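Local coordinates for protein peptide methionine sulfoxide reductase msrA/msrB (Neisseria gonorrhoeae, PDB 2H30) that probably passes electrons, through a thioredoxin-like N-terminal domain that can draw them from DsbD, to methionine sulfoxide reductase domains that repair oxidised methionine, at residues K93-G97 against L98-K102; L117-V121 against Y122-A126; G140-E144 against A145-A149. The protein carries 2 engineered substitutions. One frame throughout, in Å; residues are numbered along the deposited sequence.

Contact 1: residues K93-G97 against L98-K102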
# COMPACT_ATOMS: atom_id res chain seq x y z
N LYS A 93 10.29 13.51 7.06
CA LYS A 93 10.13 14.69 7.89
C LYS A 93 8.73 15.29 7.74
O LYS A 93 8.11 15.61 8.73
CB LYS A 93 11.22 15.72 7.55
CG LYS A 93 11.17 16.93 8.50
CD LYS A 93 10.97 16.52 10.00
CE LYS A 93 11.95 15.40 10.49
NZ LYS A 93 11.25 14.36 11.34
N TRP A 94 8.25 15.36 6.52
CA TRP A 94 6.89 15.85 6.22
C TRP A 94 5.90 14.86 6.86
O TRP A 94 4.95 15.25 7.54
CB TRP A 94 6.69 15.94 4.71
CG TRP A 94 5.24 16.10 4.39
CD1 TRP A 94 4.47 17.23 4.50
CD2 TRP A 94 4.34 15.04 4.03
NE1 TRP A 94 3.16 16.96 4.14
CE2 TRP A 94 3.05 15.61 3.88
CE3 TRP A 94 4.52 13.65 3.81
CZ2 TRP A 94 1.92 14.86 3.52
CZ3 TRP A 94 3.39 12.90 3.44
CH2 TRP A 94 2.11 13.50 3.32
N TYR A 95 6.10 13.56 6.60
CA TYR A 95 5.10 12.60 7.07
C TYR A 95 5.00 12.50 8.58
O TYR A 95 3.94 12.21 9.14
CB TYR A 95 5.36 11.24 6.41
CG TYR A 95 4.28 10.23 6.76
CD1 TYR A 95 2.97 10.44 6.30
CD2 TYR A 95 4.52 9.20 7.63
CE1 TYR A 95 1.97 9.56 6.64
CE2 TYR A 95 3.49 8.31 8.01
CZ TYR A 95 2.24 8.51 7.48
OH TYR A 95 1.23 7.67 7.84
N ALA A 96 6.11 12.78 9.28
CA ALA A 96 6.09 12.75 10.74
C ALA A 96 5.10 13.77 11.33
O ALA A 96 4.63 13.60 12.44
CB ALA A 96 7.51 12.95 11.29
N GLY A 97 4.72 14.81 10.56
CA GLY A 97 3.67 15.74 11.02
C GLY A 97 2.23 15.24 10.95
O GLY A 97 1.32 15.89 11.45
N LEU A 98 2.03 14.13 10.22
CA LEU A 98 0.70 13.53 10.12
C LEU A 98 0.54 12.53 11.24
O LEU A 98 1.55 12.05 11.84
CB LEU A 98 0.55 12.85 8.76
CG LEU A 98 0.24 13.79 7.55
CD1 LEU A 98 1.28 14.87 7.23
CD2 LEU A 98 -0.15 12.99 6.31
N ASN A 99 -0.69 12.18 11.57
CA ASN A 99 -0.89 11.30 12.69
C ASN A 99 -1.69 10.03 12.37
O ASN A 99 -2.92 9.97 12.60
CB ASN A 99 -1.53 12.07 13.83
CG ASN A 99 -1.72 11.23 15.08
OD1 ASN A 99 -2.79 11.26 15.69
ND2 ASN A 99 -0.71 10.49 15.46
N TYR A 100 -0.97 9.03 11.84
CA TYR A 100 -1.59 7.72 11.54
C TYR A 100 -0.71 6.62 12.10
O TYR A 100 -0.13 5.84 11.33
CB TYR A 100 -1.79 7.55 10.01
CG TYR A 100 -2.74 8.63 9.51
CD1 TYR A 100 -4.10 8.56 9.78
CD2 TYR A 100 -2.24 9.75 8.85
CE1 TYR A 100 -4.96 9.61 9.39
CE2 TYR A 100 -3.10 10.80 8.44
CZ TYR A 100 -4.43 10.71 8.72
OH TYR A 100 -5.34 11.69 8.38
N PRO A 101 -0.65 6.54 13.42
CA PRO A 101 0.37 5.67 14.03
C PRO A 101 0.16 4.19 13.76
O PRO A 101 1.12 3.43 13.95
CB PRO A 101 0.24 6.01 15.52
CG PRO A 101 -1.15 6.44 15.69
CD PRO A 101 -1.44 7.27 14.44
N LYS A 102 -1.01 3.73 13.34
CA LYS A 102 -1.20 2.33 13.06
C LYS A 102 -1.18 1.98 11.58
O LYS A 102 -1.48 0.85 11.20
CB LYS A 102 -2.51 1.88 13.65
CG LYS A 102 -2.58 2.05 15.20
CD LYS A 102 -1.74 0.99 15.89
CE LYS A 102 -1.90 1.11 17.42
NZ LYS A 102 -1.54 2.49 17.94
O HOH W 1 2.00 5.84 9.61

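Contact 2: residues L117-V121 against Y122-A126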
# COMPACT_ATOMS: atom_id res chain seq x y z
N LEU A 117 5.72 -2.65 -11.09
CA LEU A 117 4.32 -2.95 -11.27
C LEU A 117 3.62 -2.05 -12.27
O LEU A 117 2.40 -2.20 -12.48
CB LEU A 117 3.60 -2.94 -9.90
CG LEU A 117 4.14 -3.90 -8.85
CD1 LEU A 117 3.19 -3.91 -7.60
CD2 LEU A 117 4.31 -5.25 -9.34
N ASN A 118 4.35 -1.12 -12.91
CA ASN A 118 3.76 -0.17 -13.85
C ASN A 118 2.64 0.67 -13.21
O ASN A 118 1.58 0.92 -13.83
CB ASN A 118 3.30 -0.88 -15.15
CG ASN A 118 2.96 0.07 -16.27
OD1 ASN A 118 3.52 1.18 -16.37
ND2 ASN A 118 2.02 -0.33 -17.11
N ILE A 119 2.91 1.13 -11.98
CA ILE A 119 1.95 1.99 -11.30
C ILE A 119 2.34 3.43 -11.65
O ILE A 119 3.48 3.82 -11.40
CB ILE A 119 1.84 1.68 -9.81
CG1 ILE A 119 1.07 0.31 -9.72
CG2 ILE A 119 1.12 2.86 -9.10
CD1 ILE A 119 0.75 -0.14 -8.37
N SER A 120 1.39 4.18 -12.19
CA SER A 120 1.66 5.55 -12.62
C SER A 120 0.66 6.56 -12.08
O SER A 120 0.84 7.81 -12.26
CB SER A 120 1.69 5.66 -14.19
OG SER A 120 0.49 5.09 -14.71
N VAL A 121 -0.41 6.03 -11.47
CA VAL A 121 -1.48 6.88 -10.96
C VAL A 121 -1.77 6.51 -9.53
O VAL A 121 -1.60 5.38 -9.14
CB VAL A 121 -2.74 6.87 -11.81
CG1 VAL A 121 -2.45 7.24 -13.30
CG2 VAL A 121 -3.49 5.63 -11.69
N TYR A 122 -2.13 7.52 -8.77
CA TYR A 122 -2.43 7.31 -7.34
C TYR A 122 -3.82 7.77 -7.02
O TYR A 122 -4.35 8.76 -7.65
CB TYR A 122 -1.46 8.11 -6.50
CG TYR A 122 0.01 7.72 -6.62
CD1 TYR A 122 0.40 6.37 -6.58
CD2 TYR A 122 0.98 8.68 -6.72
CE1 TYR A 122 1.78 6.03 -6.59
CE2 TYR A 122 2.34 8.33 -6.78
CZ TYR A 122 2.70 7.01 -6.69
OH TYR A 122 4.00 6.62 -6.69
N PRO A 123 -4.43 7.12 -6.02
CA PRO A 123 -3.93 5.88 -5.41
C PRO A 123 -4.06 4.73 -6.41
O PRO A 123 -4.81 4.83 -7.39
CB PRO A 123 -4.92 5.63 -4.26
CG PRO A 123 -6.12 6.48 -4.59
CD PRO A 123 -5.76 7.54 -5.53
N SER A 124 -3.29 3.69 -6.16
CA SER A 124 -3.53 2.41 -6.81
C SER A 124 -3.24 1.34 -5.79
O SER A 124 -2.59 1.61 -4.76
CB SER A 124 -2.56 2.17 -7.99
OG SER A 124 -2.95 2.99 -9.10
N TRP A 125 -3.75 0.14 -6.07
CA TRP A 125 -3.61 -0.98 -5.10
C TRP A 125 -3.04 -2.18 -5.79
O TRP A 125 -3.32 -2.39 -6.99
CB TRP A 125 -5.00 -1.34 -4.58
CG TRP A 125 -5.59 -0.22 -3.70
CD1 TRP A 125 -6.25 0.94 -4.12
CD2 TRP A 125 -5.64 -0.23 -2.28
NE1 TRP A 125 -6.66 1.65 -2.99
CE2 TRP A 125 -6.29 0.96 -1.86
CE3 TRP A 125 -5.14 -1.10 -1.32
CZ2 TRP A 125 -6.50 1.26 -0.49
CZ3 TRP A 125 -5.35 -0.82 0.05
CH2 TRP A 125 -6.02 0.37 0.45
N ALA A 126 -2.26 -2.96 -5.05
CA ALA A 126 -1.85 -4.27 -5.58
C ALA A 126 -2.14 -5.36 -4.58
O ALA A 126 -2.03 -5.14 -3.38
CB ALA A 126 -0.36 -4.26 -5.95

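Contact 3: residues G140-E144 against A145-A149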
# COMPACT_ATOMS: atom_id res chain seq x y z
N GLY A 140 -6.60 3.52 -9.08
CA GLY A 140 -7.54 4.43 -8.40
C GLY A 140 -8.00 3.87 -7.08
O GLY A 140 -7.45 2.88 -6.60
N SER A 141 -8.95 4.60 -6.51
CA SER A 141 -9.45 4.28 -5.18
C SER A 141 -10.31 3.05 -5.18
O SER A 141 -10.98 2.74 -6.18
CB SER A 141 -10.32 5.41 -4.65
OG SER A 141 -9.60 6.58 -4.59
N ILE A 142 -10.34 2.39 -4.02
CA ILE A 142 -11.26 1.28 -3.79
C ILE A 142 -11.97 1.56 -2.47
O ILE A 142 -11.39 2.22 -1.58
CB ILE A 142 -10.65 -0.12 -3.80
CG1 ILE A 142 -9.63 -0.30 -2.67
CG2 ILE A 142 -10.03 -0.42 -5.18
CD1 ILE A 142 -8.99 -1.69 -2.61
N ASN A 143 -13.21 1.07 -2.39
CA ASN A 143 -13.92 1.15 -1.11
C ASN A 143 -13.70 -0.06 -0.21
O ASN A 143 -13.03 -1.03 -0.61
CB ASN A 143 -15.42 1.45 -1.36
CG ASN A 143 -16.11 0.39 -2.16
OD1 ASN A 143 -15.89 -0.81 -1.98
ND2 ASN A 143 -17.00 0.83 -3.10
N GLU A 144 -14.25 -0.01 1.01
CA GLU A 144 -13.97 -1.10 2.01
C GLU A 144 -14.48 -2.48 1.57
O GLU A 144 -13.74 -3.49 1.67
CB GLU A 144 -14.52 -0.77 3.36
CG GLU A 144 -14.09 -1.75 4.35
CD GLU A 144 -14.62 -1.43 5.74
OE1 GLU A 144 -14.36 -2.22 6.67
OE2 GLU A 144 -15.23 -0.34 5.88
N ALA A 145 -15.60 -2.47 0.86
CA ALA A 145 -16.19 -3.70 0.33
C ALA A 145 -15.37 -4.29 -0.77
O ALA A 145 -15.20 -5.49 -0.83
CB ALA A 145 -17.66 -3.41 -0.18
N GLN A 146 -14.88 -3.42 -1.68
CA GLN A 146 -13.96 -3.87 -2.75
C GLN A 146 -12.64 -4.41 -2.17
O GLN A 146 -12.14 -5.46 -2.60
CB GLN A 146 -13.64 -2.70 -3.67
CG GLN A 146 -14.84 -2.36 -4.58
CD GLN A 146 -14.62 -1.08 -5.32
OE1 GLN A 146 -14.02 -0.12 -4.81
NE2 GLN A 146 -15.19 -1.02 -6.56
N ALA A 147 -12.11 -3.74 -1.16
CA ALA A 147 -10.87 -4.23 -0.52
C ALA A 147 -11.09 -5.60 0.14
O ALA A 147 -10.28 -6.51 0.04
CB ALA A 147 -10.36 -3.20 0.52
N LEU A 148 -12.23 -5.74 0.83
CA LEU A 148 -12.50 -7.05 1.43
C LEU A 148 -12.70 -8.14 0.39
O LEU A 148 -12.30 -9.29 0.64
CB LEU A 148 -13.76 -6.90 2.33
CG LEU A 148 -13.51 -6.12 3.62
CD1 LEU A 148 -14.86 -5.83 4.24
CD2 LEU A 148 -12.61 -6.88 4.64
N ALA A 149 -13.38 -7.79 -0.72
CA ALA A 149 -13.61 -8.74 -1.80
C ALA A 149 -12.25 -9.19 -2.37
O ALA A 149 -11.99 -10.40 -2.52
CB ALA A 149 -14.46 -8.10 -2.88

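Contact 1: residues K93-G97 against L98-K102
Leu98 lays its two methyl groups against the indole of Trp94, four residues back along the chain near the C-terminal part of helix 90-95. Leu98 CD1 sits over one face of the Trp94 six-membered ring, 4.1 Å from its centroid and 26° off the ring normal, a CH-pi contact displaced toward the rim. Leu98 CD2 lies by the neighbouring ring atom, 3.8 Å from Trp94 CH2, and also meets Tyr95 CD1 at 4.0 Å. A branched leucine suits this place because its two methyls can serve two aromatic side chains at once.

Both aromatic residues swing their rings toward the loop that follows, with CG trans to the backbone nitrogen (chi1 166° in Trp94 and -175° in Tyr95). Leu98 is brought round to them by a type I beta turn from Tyr95 to Leu98. Its closing bond, Leu98 N to Tyr95 O, is 2.9 Å long. Gly97, which has no side chain, occupies the third position of that turn.

The phenol of Tyr95 carries the link one step further. Its OH lies near the plane of the Tyr100 ring, at its edge, 3.7 Å from Tyr100 CB, and gives its proton to a water at 2.7 Å. That water donates in turn to Tyr100 O, so a single bridge ties Tyr95 to the loop.

This is a surface contact with its inner side on helix 51-64: Trp94 touches Leu54, Leu98 touches Leu57 and Tyr100 touches Glu61. Lys86 makes a cation-pi contact with Trp94, and beyond Lys102 the chain enters strand 105-107.

Contact 2: residues L117-V121 against Y122-A126
The cis-proline loop of the thioredoxin fold is formed here: Tyr122 precedes Pro123 across a cis peptide bond, and the chain doubles back from 117-121 into strand 124-128, the two runs pointing 151° apart. In thioredoxins this loop lies beside the CxxC motif, and Tyr122 and Pro123 both touch Cys53, consistent with that role.

Before the bend, Asn118, with positive phi, closes the preceding helix in a Schellman motif. Ile119 then points inward, and its CG2 comes 3.9 Å from Ser124 CB while also meeting the ring of Tyr122 at CE1, 4.1 Å away. Further from the bend, Leu117 CD1 rests on Ala126 CB at 3.9 Å; the small alanine lets leucine come close to the strand, and Leu117 continues onto Ile137 of the next strand.

Ser124 ties the bend together. With OG set beside its own backbone nitrogen (chi1 -75°), the hydroxyl turns back across the loop and donates to the carbonyl of Val121, which precedes the Tyr122-Pro123 pair. The bond from Ser124 OG to Val121 O is 2.7 Å long and approaches 41° out of the carbonyl plane.

Contact 3: residues G140-E144 against A145-A149
Asn143 and Gln146 exchange hydrogen bonds in a capping box at the start of helix 144-152. Asn143 OD1 accepts from Gln146 N at 2.8 Å, the N-H pointing nearly along the side-chain C=O. In return, Gln146 OE1 takes the N-H of Asn143, also at 2.8 Å, using a lone pair in the plane of its amide. Asparagine suits the N-cap because its short side chain, folded back between backbone N and carbonyl carbon (chi1 61°), can stand in for the missing preceding turn. The longer, extended glutamine can reach back to the cap residue. Their amides stack with planes 29° apart, and NE2 of Gln146 bonds on to Leu158 O.

Backbone bonds continue the helix behind the cap: Ala147 N to Asn143 O, 2.9 Å, and Leu148 N to Glu144 O, 2.8 Å.

Apolar contacts frame the polar pair. Ile142 CD1 packs on the methyl CB of Ala147 at 3.7 Å, the N'-to-N4 pairing of a hydrophobic staple. On another side of the helix, Glu144 and Leu148 run alongside each other, Glu144 CG 4.2 Å from Leu148 CD1.

The cap follows edge strand 134-139. The Ser141 hydroxyl OG is hydrogen-bonded to Glu56 OE2 on helix 51-64, and Glu144 and Ala147 touch Trp63 of that helix.

In the fold
Contacts 2 and 3 adjoin, their centres 14 Å apart. Pro123 CG lies 3.5 Å from Ser141 OG, and Trp125 NE1 3.6 Å from Ile142 CG1, so the loop leading to the final capped helix packs against the cis-proline loop and its strand. Contact 1 stands apart, its centre about 22 Å from that of contact 2 and 24 Å from that of contact 3. Helix 51-64 joins all three: its N-terminal end carries the probable redox pair, Cys50 just before it and Cys53 in its first turn. Contact 2 touches Cys53 itself, while contacts 1 and 3 lean on the same helix.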